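Local coordinates for capsid protein (Penaeus vannamei nodavirus, PDB 5YKZ) that forms the protruding P-domain of a shrimp nodavirus capsid, which pairs with a second copy to build a dimeric spike on the particle surface, at residues Gly55-Leu59 with Lys106-Thr110; Gly66-Ile70 with Ser82-Lys86; Thr6-Val10 with Ile114-Ser119; Ala25-Thr31 with Thr94-Val100. All coordinates share one frame; numbering follows the deposited sequence.

Interaction 1 (Gly55-Leu59 with Lys106-Thr110); sequences GIYIL and KKQTT
At one end of the P-domain's antiparallel beta fold, the loop before strand 111-118 closes over the entry into strand 58-63, and the ring of Y57 lies between them. The side chains of Y57 and T110 come from opposite directions, and Y57 OH and T110 OG1 share a hydrogen bond of 2.8 Å in which either may be the donor. T110 also brings its methyl to the ring, CG2 lying 3.7 Å from Y57 CZ. Farther back along the ring, K106 CB packs on Y57 CD2 at 3.8 Å, while Q108 passes in the opposite sense with its amide plane nearly perpendicular to the ring (89°). Y57 reaches all three because CG is anti to the backbone N (chi1 -177°), which swings the ring along the loop. Q108 NE2 is held by E53 and by N49 O, whereas buried Q108 OE1 has no polar partner and sits 3.6 Å from Y57 CD2. K106 folds back on itself through bends at chi2 and chi3, carrying its ammonium to G55 and to further partners E53 and F50 O. In the bond to G55, K106 NZ stands 2.8 Å from G55 O and approaches from above the carbonyl plane, 46° out of it.

Interaction 2 (Gly66-Ile70 with Ser82-Lys86); sequences GEGTI and SGFIK
K86 O accepts a hydrogen bond from E67 N at 2.9 Å, nearly straight (166°) and in the carbonyl plane, in the beta hairpin of strands 66-73 and 79-88. The return bond, K86 N to E67 O, completes an antiparallel hydrogen-bonded pair, though its donor is tilted 30° from the carbonyl plane. E67 O also receives I85 CA at 3.1 Å as a CA-H...O contact. Beyond this pair the regular pattern breaks down and CA-H...O contacts join the chains: G68 CA faces F84 O, and G83 CA lies 3.3 Å from T69 O. Both glycines adopt positive phi, and with no side chain between them and the opposing carbonyl the backbones approach this closely. On one side of the pair E67 bends at chi2 and lays its carboxylate across the root of the K86 chain, OE2 3.5 Å from K86 CG. The two charged ends stay apart, because the K86 chain curls through three successive bends and takes its ammonium toward the second subunit, where V8 O is among its partners. I70 and I85 are buried, packing on P43 and L41 of strand 38-48; their chains cross at about a right angle, I70 CG1 resting 3.9 Å from I85 CD1.

Interaction 3 (Thr6-Val10 with Ile114-Ser119); sequences TDVRV and IIAATS
D7 and T118 open the pairing of the first and last modelled stretches of the chain, where strand 7-15 lies antiparallel to strand 111-118 at the margin of the sheet. T118 O takes two donors, D7 N at 2.9 Å and, weakly, T6 N at 3.3 Å, so T6 and D7 both face T118 in a classic beta bulge. T118 N returns the bond to D7 O from well above the carbonyl plane (52° out of it). Two residues on, R9 and A116 satisfy each other more regularly, A116 N reaching R9 O at 2.9 Å with the donor nearly along the C=O axis. D7 OD2 weakly accepts V8 N of its own strand and forms a salt bridge with K86 of the second subunit, whose ammonium also bonds V8 O. R9 is paired at its tip with D11; its aliphatic part crosses T118 at about a right angle, CG 3.9 Å from T118 CG2. On the other face V8 CG2 presses on I115 CG2 at 3.4 Å, tighter than normal carbon contact. Backbone bonds thus fasten the two stretches together, while a carboxylate and a carbonyl on this edge are turned to the partner subunit's lysine, tying the pairing to the dimer interface.

Interaction 4 (Ala25-Thr31 with Thr94-Val100); sequences AEIQTVT and TFDLSVV
V30 sits over one face of the F95 ring, its CB 3.8 Å from the ring centroid and 17° off the normal: a CH-pi contact at the tightly packed end of an antiparallel strand pair. F95 takes chi1 63°, placing CG between the backbone N and the carbonyl carbon, and the ring turns in beneath the neighbouring valine; V30 CG2 comes to 3.6 Å from F95 CE1. Backbone bonds at E26-V99, Q28-L97 and V30-F95 run regularly between the strands, L97 N to Q28 O measuring 2.8 Å and almost straight at 175°. Q28 shares the inner face, with its buried amide bound to I17 N and N15 O and with Q28 OE1 3.9 Å from V99 CG2. The opposite face is more exposed and more polar. There T29 OG1 donates to D96 OD1 at 2.7 Å, from above the carboxylate plane, and I27 CG2 lies against the same carboxylate, 3.7 Å from D96 CG. At the far, exposed end A25 CB lies 3.5 Å from S98 OG and packs beside V100. Strand 26-30 is outermost in its chain; strand 95-101 joins it to strand 58-63, while V30, Q28 and L97 pack inward on F112 of strand 111-118.

Interactions 3 and 4 involve the two outermost strands of the same sheet, yet V30 of interaction 4 touches I114 of interaction 3, so strand 26-30 packs against strand 111-118, one strand in from the other edge. Interaction 1 is the most buried and depends on side chains, with a tyrosine and a lysine reaching between loop and strand; L59 connects it to V99 of interaction 4. Interaction 2 lies at the surface, where paired backbone bonds give way to CA-H...O contacts around glycines. Interactions 2 and 3 both face the second subunit, K86 of one subunit facing D7 of the other. No other chain of the assembly touches interactions 1 and 4.

Interaction 1 (Gly55-Leu59 with Lys106-Thr110)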
loop_
_atom_site.group_PDB
_atom_site.type_symbol
_atom_site.label_atom_id
_atom_site.label_comp_id
_atom_site.label_asym_id
_atom_site.label_seq_id
_atom_site.Cartn_x
_atom_site.Cartn_y
_atom_site.Cartn_z
ATOM N N GLY B 55 -19.613 -12.210 -4.095
ATOM C CA GLY B 55 -19.574 -11.047 -3.222
ATOM C C GLY B 55 -18.213 -10.384 -3.209
ATOM O O GLY B 55 -17.220 -10.915 -3.685
ATOM N N ILE B 56 -18.207 -9.168 -2.713
ATOM C CA ILE B 56 -17.051 -8.279 -2.783
ATOM C C ILE B 56 -16.326 -8.272 -1.410
ATOM O O ILE B 56 -16.950 -7.986 -0.394
ATOM C CB ILE B 56 -17.460 -6.925 -3.177
ATOM C CG1 ILE B 56 -18.297 -6.884 -4.516
ATOM C CG2 ILE B 56 -16.216 -6.017 -3.353
ATOM C CD1 ILE B 56 -18.949 -5.525 -4.785
ATOM N N TYR B 57 -15.010 -8.448 -1.438
ATOM C CA TYR B 57 -14.138 -8.219 -0.278
ATOM C C TYR B 57 -14.048 -6.711 -0.091
ATOM O O TYR B 57 -13.497 -6.009 -0.971
ATOM C CB TYR B 57 -12.770 -8.809 -0.514
ATOM C CG TYR B 57 -11.850 -8.677 0.679
ATOM C CD1 TYR B 57 -11.151 -7.549 0.926
ATOM C CD2 TYR B 57 -11.699 -9.712 1.567
ATOM C CE1 TYR B 57 -10.357 -7.408 2.056
ATOM C CE2 TYR B 57 -10.880 -9.639 2.662
ATOM C CZ TYR B 57 -10.231 -8.435 2.921
ATOM O OH TYR B 57 -9.425 -8.286 4.042
ATOM N N ILE B 58 -14.565 -6.173 1.031
ATOM C CA ILE B 58 -14.492 -4.786 1.390
ATOM C C ILE B 58 -14.126 -4.667 2.834
ATOM O O ILE B 58 -14.935 -5.042 3.718
ATOM C CB ILE B 58 -15.850 -4.061 1.152
ATOM C CG1 ILE B 58 -16.364 -4.247 -0.302
ATOM C CG2 ILE B 58 -15.673 -2.574 1.429
ATOM C CD1 ILE B 58 -17.700 -3.592 -0.617
ATOM N N LEU B 59 -12.938 -4.160 3.088
ATOM C CA LEU B 59 -12.426 -3.972 4.436
ATOM C C LEU B 59 -12.221 -2.513 4.677
ATOM O O LEU B 59 -11.643 -1.803 3.771
ATOM C CB LEU B 59 -11.134 -4.763 4.609
ATOM C CG LEU B 59 -10.438 -4.608 5.974
ATOM C CD1 LEU B 59 -9.721 -5.849 6.370
ATOM C CD2 LEU B 59 -9.415 -3.452 5.918
ATOM N N LYS B 106 -16.019 -13.400 2.899
ATOM C CA LYS B 106 -14.841 -13.150 2.083
ATOM C C LYS B 106 -13.645 -13.340 2.994
ATOM O O LYS B 106 -13.273 -12.421 3.734
ATOM C CB LYS B 106 -14.902 -11.753 1.464
ATOM C CG LYS B 106 -16.152 -11.459 0.676
ATOM C CD LYS B 106 -16.362 -12.385 -0.511
ATOM C CE LYS B 106 -15.276 -12.227 -1.546
ATOM N NZ LYS B 106 -15.584 -13.031 -2.745
ATOM N N LYS B 107 -13.093 -14.543 2.979
ATOM C CA LYS B 107 -12.074 -14.950 3.939
ATOM C C LYS B 107 -10.652 -14.774 3.425
ATOM O O LYS B 107 -9.694 -15.362 3.969
ATOM C CB LYS B 107 -12.269 -16.438 4.367
ATOM C CG LYS B 107 -13.616 -16.820 4.916
ATOM C CD LYS B 107 -13.873 -15.948 6.105
ATOM C CE LYS B 107 -15.131 -16.483 6.925
ATOM N NZ LYS B 107 -15.547 -15.542 7.957
ATOM N N GLN B 108 -10.508 -13.974 2.353
ATOM C CA GLN B 108 -9.193 -13.701 1.771
ATOM C C GLN B 108 -8.328 -13.007 2.832
ATOM O O GLN B 108 -8.798 -12.463 3.808
ATOM C CB GLN B 108 -9.340 -12.803 0.533
ATOM C CG GLN B 108 -9.973 -13.535 -0.635
ATOM C CD GLN B 108 -11.492 -13.671 -0.595
ATOM O OE1 GLN B 108 -12.135 -13.054 0.227
ATOM N NE2 GLN B 108 -12.025 -14.540 -1.470
ATOM N N THR B 109 -7.014 -13.007 2.587
ATOM C CA THR B 109 -6.032 -12.452 3.495
ATOM C C THR B 109 -5.469 -11.177 2.940
ATOM O O THR B 109 -4.890 -11.154 1.831
ATOM C CB THR B 109 -4.897 -13.437 3.740
ATOM O OG1 THR B 109 -5.420 -14.650 4.337
ATOM C CG2 THR B 109 -3.895 -12.885 4.731
ATOM N N THR B 110 -5.631 -10.109 3.707
ATOM C CA THR B 110 -4.996 -8.818 3.382
ATOM C C THR B 110 -4.308 -8.364 4.658
ATOM O O THR B 110 -4.457 -8.955 5.725
ATOM C CB THR B 110 -5.970 -7.801 2.854
ATOM O OG1 THR B 110 -6.819 -7.335 3.887
ATOM C CG2 THR B 110 -6.777 -8.338 1.684
#

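Interaction 2 (Gly66-Ile70 with Ser82-Lys86)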
loop_
_atom_site.group_PDB
_atom_site.type_symbol
_atom_site.label_atom_id
_atom_site.label_comp_id
_atom_site.label_asym_id
_atom_site.label_seq_id
_atom_site.Cartn_x
_atom_site.Cartn_y
_atom_site.Cartn_z
ATOM N N GLY B 66 -6.208 7.603 16.579
ATOM C CA GLY B 66 -5.200 7.937 15.548
ATOM C C GLY B 66 -5.804 8.494 14.311
ATOM O O GLY B 66 -6.993 8.832 14.329
ATOM N N GLU B 67 -5.024 8.638 13.255
ATOM C CA GLU B 67 -5.458 9.325 12.075
ATOM C C GLU B 67 -5.500 8.387 10.883
ATOM O O GLU B 67 -4.702 7.404 10.794
ATOM C CB GLU B 67 -4.550 10.507 11.788
ATOM C CG GLU B 67 -4.582 11.526 12.929
ATOM C CD GLU B 67 -3.739 11.135 14.115
ATOM O OE1 GLU B 67 -4.176 11.219 15.237
ATOM O OE2 GLU B 67 -2.568 10.684 13.901
ATOM N N GLY B 68 -6.389 8.625 9.955
ATOM C CA GLY B 68 -6.513 7.927 8.759
ATOM C C GLY B 68 -7.385 6.686 8.802
ATOM O O GLY B 68 -7.811 6.255 9.871
ATOM N N THR B 69 -7.650 6.185 7.624
ATOM C CA THR B 69 -8.450 4.989 7.390
ATOM C C THR B 69 -7.786 4.191 6.260
ATOM O O THR B 69 -7.476 4.789 5.225
ATOM C CB THR B 69 -9.852 5.297 6.925
ATOM O OG1 THR B 69 -10.534 6.092 7.962
ATOM C CG2 THR B 69 -10.758 4.077 6.664
ATOM N N ILE B 70 -7.623 2.889 6.418
ATOM C CA ILE B 70 -7.247 1.998 5.287
ATOM C C ILE B 70 -8.493 1.439 4.682
ATOM O O ILE B 70 -9.370 0.940 5.397
ATOM C CB ILE B 70 -6.261 0.906 5.766
ATOM C CG1 ILE B 70 -4.923 1.533 5.952
ATOM C CG2 ILE B 70 -6.216 -0.187 4.761
ATOM C CD1 ILE B 70 -3.866 0.585 6.555
ATOM N N SER B 82 -6.060 1.797 -0.538
ATOM C CA SER B 82 -5.564 3.142 -0.295
ATOM C C SER B 82 -5.719 3.498 1.181
ATOM O O SER B 82 -6.323 2.735 1.987
ATOM C CB SER B 82 -6.338 4.106 -1.152
ATOM O OG SER B 82 -5.601 5.334 -1.267
ATOM N N GLY B 83 -5.219 4.657 1.516
ATOM C CA GLY B 83 -5.200 5.139 2.882
ATOM C C GLY B 83 -4.004 4.741 3.647
ATOM O O GLY B 83 -3.397 3.720 3.361
ATOM N N PHE B 84 -3.684 5.553 4.646
ATOM C CA PHE B 84 -2.592 5.253 5.523
ATOM C C PHE B 84 -2.947 5.749 6.896
ATOM O O PHE B 84 -3.604 6.828 7.057
ATOM C CB PHE B 84 -1.256 5.857 5.040
ATOM C CG PHE B 84 -1.310 7.295 4.567
ATOM C CD1 PHE B 84 -1.106 8.360 5.378
ATOM C CD2 PHE B 84 -1.494 7.570 3.240
ATOM C CE1 PHE B 84 -1.138 9.641 4.932
ATOM C CE2 PHE B 84 -1.455 8.828 2.776
ATOM C CZ PHE B 84 -1.341 9.853 3.578
ATOM N N ILE B 85 -2.622 4.992 7.900
ATOM C CA ILE B 85 -2.959 5.250 9.308
ATOM C C ILE B 85 -1.738 5.693 10.053
ATOM O O ILE B 85 -0.656 5.092 9.935
ATOM C CB ILE B 85 -3.543 3.954 9.934
ATOM C CG1 ILE B 85 -4.916 3.707 9.411
ATOM C CG2 ILE B 85 -3.536 4.075 11.465
ATOM C CD1 ILE B 85 -5.483 2.323 9.722
ATOM N N LYS B 86 -1.857 6.721 10.858
ATOM C CA LYS B 86 -0.871 7.125 11.832
ATOM C C LYS B 86 -1.421 6.773 13.189
ATOM O O LYS B 86 -2.527 7.168 13.536
ATOM C CB LYS B 86 -0.585 8.615 11.743
ATOM C CG LYS B 86 0.348 9.216 12.764
ATOM C CD LYS B 86 1.678 8.535 12.980
ATOM C CE LYS B 86 2.471 8.686 11.744
ATOM N NZ LYS B 86 2.750 10.057 11.319
#

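Interaction 3 (Thr6-Val10 with Ile114-Ser119)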
loop_
_atom_site.group_PDB
_atom_site.type_symbol
_atom_site.label_atom_id
_atom_site.label_comp_id
_atom_site.label_asym_id
_atom_site.label_seq_id
_atom_site.Cartn_x
_atom_site.Cartn_y
_atom_site.Cartn_z
ATOM N N THR B 6 16.502 9.206 11.081
ATOM C CA THR B 6 16.875 9.532 9.673
ATOM C C THR B 6 16.439 8.593 8.562
ATOM O O THR B 6 16.075 9.070 7.426
ATOM C CB THR B 6 18.388 9.971 9.570
ATOM O OG1 THR B 6 19.277 9.236 10.524
ATOM C CG2 THR B 6 18.478 11.484 9.806
ATOM N N ASP B 7 16.253 7.326 8.896
ATOM C CA ASP B 7 15.908 6.260 7.923
ATOM C C ASP B 7 14.517 5.696 8.337
ATOM O O ASP B 7 13.983 6.055 9.360
ATOM C CB ASP B 7 17.004 5.177 7.876
ATOM C CG ASP B 7 16.939 4.284 6.658
ATOM O OD1 ASP B 7 17.769 3.281 6.676
ATOM O OD2 ASP B 7 16.206 4.469 5.706
ATOM N N VAL B 8 13.948 4.934 7.435
ATOM C CA VAL B 8 12.622 4.371 7.571
ATOM C C VAL B 8 12.654 2.947 7.141
ATOM O O VAL B 8 13.344 2.605 6.213
ATOM C CB VAL B 8 11.682 5.286 6.779
ATOM C CG1 VAL B 8 12.056 5.556 5.377
ATOM C CG2 VAL B 8 10.329 4.709 6.745
ATOM N N ARG B 9 11.893 2.098 7.796
ATOM C CA ARG B 9 11.831 0.721 7.433
ATOM C C ARG B 9 10.472 0.150 7.715
ATOM O O ARG B 9 9.700 0.735 8.470
ATOM C CB ARG B 9 12.906 -0.041 8.226
ATOM C CG ARG B 9 12.710 -0.047 9.702
ATOM C CD ARG B 9 13.818 -0.847 10.474
ATOM N NE ARG B 9 13.229 -1.535 11.587
ATOM C CZ ARG B 9 12.882 -2.839 11.588
ATOM N NH1 ARG B 9 13.081 -3.647 10.519
ATOM N NH2 ARG B 9 12.332 -3.321 12.678
ATOM N N VAL B 10 10.199 -0.991 7.144
ATOM C CA VAL B 10 9.028 -1.813 7.543
ATOM C C VAL B 10 9.443 -2.603 8.731
ATOM O O VAL B 10 10.296 -3.524 8.556
ATOM C CB VAL B 10 8.524 -2.704 6.405
ATOM C CG1 VAL B 10 7.366 -3.542 6.924
ATOM C CG2 VAL B 10 8.011 -1.789 5.330
ATOM N N ILE B 114 3.792 -2.040 8.869
ATOM C CA ILE B 114 4.008 -1.121 9.981
ATOM C C ILE B 114 5.347 -0.466 9.760
ATOM O O ILE B 114 6.399 -1.133 9.778
ATOM C CB ILE B 114 3.975 -1.826 11.314
ATOM C CG1 ILE B 114 2.692 -2.670 11.476
ATOM C CG2 ILE B 114 4.173 -0.805 12.424
ATOM C CD1 ILE B 114 2.554 -3.281 12.841
ATOM N N ILE B 115 5.333 0.805 9.466
ATOM C CA ILE B 115 6.490 1.595 9.016
ATOM C C ILE B 115 6.928 2.459 10.164
ATOM O O ILE B 115 6.165 3.064 10.861
ATOM C CB ILE B 115 6.123 2.458 7.830
ATOM C CG1 ILE B 115 5.608 1.576 6.721
ATOM C CG2 ILE B 115 7.342 3.235 7.369
ATOM C CD1 ILE B 115 4.910 2.236 5.647
ATOM N N ALA B 116 8.264 2.394 10.401
ATOM C CA ALA B 116 8.916 2.978 11.558
ATOM C C ALA B 116 10.138 3.794 11.154
ATOM O O ALA B 116 10.871 3.394 10.242
ATOM C CB ALA B 116 9.360 1.833 12.502
ATOM N N ALA B 117 10.388 4.810 11.934
ATOM C CA ALA B 117 11.679 5.427 11.859
ATOM C C ALA B 117 12.758 4.557 12.461
ATOM O O ALA B 117 12.528 3.851 13.420
ATOM C CB ALA B 117 11.637 6.703 12.644
ATOM N N THR B 118 13.946 4.664 11.900
ATOM C CA THR B 118 15.158 3.989 12.372
ATOM C C THR B 118 16.371 4.851 12.011
ATOM O O THR B 118 16.260 5.910 11.428
ATOM C CB THR B 118 15.226 2.625 11.673
ATOM O OG1 THR B 118 16.266 1.780 12.242
ATOM C CG2 THR B 118 15.447 2.682 10.166
ATOM N N SER B 119 17.535 4.392 12.444
ATOM C CA SER B 119 18.837 5.017 12.072
ATOM C C SER B 119 19.278 4.674 10.661
ATOM O O SER B 119 20.126 5.415 10.161
ATOM C CB SER B 119 19.881 4.468 13.004
ATOM O OG SER B 119 19.872 3.057 12.915
#

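Interaction 4 (Ala25-Thr31 with Thr94-Val100)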
loop_
_atom_site.group_PDB
_atom_site.type_symbol
_atom_site.label_atom_id
_atom_site.label_comp_id
_atom_site.label_asym_id
_atom_site.label_seq_id
_atom_site.Cartn_x
_atom_site.Cartn_y
_atom_site.Cartn_z
ATOM N N ALA B 25 -17.968 -4.206 13.113
ATOM C CA ALA B 25 -16.505 -3.933 13.318
ATOM C C ALA B 25 -15.975 -4.684 14.552
ATOM O O ALA B 25 -16.767 -4.870 15.539
ATOM C CB ALA B 25 -16.309 -2.501 13.538
ATOM N N GLU B 26 -14.791 -5.221 14.515
ATOM C CA GLU B 26 -14.139 -5.837 15.658
ATOM C C GLU B 26 -12.835 -5.079 15.920
ATOM O O GLU B 26 -12.219 -4.452 15.034
ATOM C CB GLU B 26 -13.798 -7.292 15.303
ATOM C CG GLU B 26 -14.984 -8.231 15.132
ATOM C CD GLU B 26 -14.646 -9.655 14.753
ATOM O OE1 GLU B 26 -13.431 -10.098 14.926
ATOM O OE2 GLU B 26 -15.554 -10.474 14.380
ATOM N N ILE B 27 -12.290 -5.261 17.101
ATOM C CA ILE B 27 -10.934 -4.798 17.422
ATOM C C ILE B 27 -9.919 -5.768 16.961
ATOM O O ILE B 27 -10.025 -6.980 17.145
ATOM C CB ILE B 27 -10.821 -4.587 18.969
ATOM C CG1 ILE B 27 -11.777 -3.512 19.479
ATOM C CG2 ILE B 27 -9.396 -4.306 19.322
ATOM C CD1 ILE B 27 -11.371 -2.140 19.016
ATOM N N GLN B 28 -8.856 -5.230 16.330
ATOM C CA GLN B 28 -7.610 -5.890 16.104
ATOM C C GLN B 28 -6.613 -5.187 16.948
ATOM O O GLN B 28 -6.321 -4.012 16.771
ATOM C CB GLN B 28 -7.194 -5.836 14.617
ATOM C CG GLN B 28 -5.845 -6.366 14.434
ATOM C CD GLN B 28 -5.526 -6.719 12.982
ATOM O OE1 GLN B 28 -6.340 -6.556 12.064
ATOM N NE2 GLN B 28 -4.295 -7.142 12.742
ATOM N N THR B 29 -6.018 -5.889 17.890
ATOM C CA THR B 29 -4.925 -5.413 18.720
ATOM C C THR B 29 -3.659 -5.777 18.128
ATOM O O THR B 29 -3.348 -6.970 17.846
ATOM C CB THR B 29 -5.074 -5.954 20.171
ATOM O OG1 THR B 29 -6.296 -5.530 20.707
ATOM C CG2 THR B 29 -3.949 -5.499 21.082
ATOM N N VAL B 30 -2.780 -4.810 17.854
ATOM C CA VAL B 30 -1.442 -5.010 17.346
ATOM C C VAL B 30 -0.474 -4.830 18.514
ATOM O O VAL B 30 -0.544 -3.836 19.219
ATOM C CB VAL B 30 -1.155 -4.004 16.222
ATOM C CG1 VAL B 30 0.208 -4.170 15.694
ATOM C CG2 VAL B 30 -2.192 -4.149 15.094
ATOM N N THR B 31 0.418 -5.814 18.672
ATOM C CA THR B 31 1.342 -5.845 19.775
ATOM C C THR B 31 2.766 -5.939 19.322
ATOM O O THR B 31 3.112 -6.090 18.163
ATOM C CB THR B 31 1.003 -7.115 20.648
ATOM O OG1 THR B 31 1.330 -8.293 19.938
ATOM C CG2 THR B 31 -0.447 -7.147 21.097
ATOM N N THR B 94 1.396 -1.441 22.220
ATOM C CA THR B 94 0.228 -1.911 21.508
ATOM C C THR B 94 -0.594 -0.795 21.019
ATOM O O THR B 94 -0.606 0.311 21.524
ATOM C CB THR B 94 -0.681 -2.875 22.349
ATOM O OG1 THR B 94 -1.676 -2.143 23.092
ATOM C CG2 THR B 94 0.179 -3.826 23.171
ATOM N N PHE B 95 -1.429 -1.089 19.976
ATOM C CA PHE B 95 -2.507 -0.234 19.579
ATOM C C PHE B 95 -3.636 -1.040 19.028
ATOM O O PHE B 95 -3.449 -2.176 18.578
ATOM C CB PHE B 95 -2.088 0.853 18.553
ATOM C CG PHE B 95 -1.601 0.264 17.226
ATOM C CD1 PHE B 95 -2.512 -0.078 16.240
ATOM C CD2 PHE B 95 -0.246 0.190 16.897
ATOM C CE1 PHE B 95 -2.101 -0.557 15.027
ATOM C CE2 PHE B 95 0.185 -0.297 15.658
ATOM C CZ PHE B 95 -0.755 -0.683 14.727
ATOM N N ASP B 96 -4.816 -0.497 19.058
ATOM C CA ASP B 96 -5.997 -1.121 18.535
ATOM C C ASP B 96 -6.534 -0.487 17.286
ATOM O O ASP B 96 -6.551 0.742 17.147
ATOM C CB ASP B 96 -7.152 -1.096 19.577
ATOM C CG ASP B 96 -6.961 -1.961 20.767
ATOM O OD1 ASP B 96 -6.118 -2.796 20.779
ATOM O OD2 ASP B 96 -7.773 -1.801 21.711
ATOM N N LEU B 97 -6.968 -1.294 16.336
ATOM C CA LEU B 97 -7.700 -0.894 15.150
ATOM C C LEU B 97 -9.134 -1.353 15.244
ATOM O O LEU B 97 -9.386 -2.434 15.801
ATOM C CB LEU B 97 -7.079 -1.477 13.888
ATOM C CG LEU B 97 -5.627 -1.179 13.630
ATOM C CD1 LEU B 97 -5.187 -1.897 12.348
ATOM C CD2 LEU B 97 -5.348 0.281 13.515
ATOM N N SER B 98 -10.012 -0.648 14.649
ATOM C CA SER B 98 -11.388 -1.094 14.398
ATOM C C SER B 98 -11.462 -1.607 12.961
ATOM O O SER B 98 -11.118 -0.775 12.044
ATOM C CB SER B 98 -12.316 0.037 14.581
ATOM O OG SER B 98 -13.652 -0.280 14.242
ATOM N N VAL B 99 -11.814 -2.816 12.694
ATOM C CA VAL B 99 -11.763 -3.419 11.347
ATOM C C VAL B 99 -13.107 -3.973 11.030
ATOM O O VAL B 99 -13.731 -4.669 11.852
ATOM C CB VAL B 99 -10.739 -4.548 11.333
ATOM C CG1 VAL B 99 -10.703 -5.131 9.917
ATOM C CG2 VAL B 99 -9.344 -4.102 11.725
ATOM N N VAL B 100 -13.632 -3.651 9.870
ATOM C CA VAL B 100 -14.938 -4.092 9.464
ATOM C C VAL B 100 -14.911 -4.636 8.062
ATOM O O VAL B 100 -14.266 -4.042 7.151
ATOM C CB VAL B 100 -15.995 -2.989 9.599
ATOM C CG1 VAL B 100 -15.672 -1.818 8.809
ATOM C CG2 VAL B 100 -17.430 -3.522 9.340
#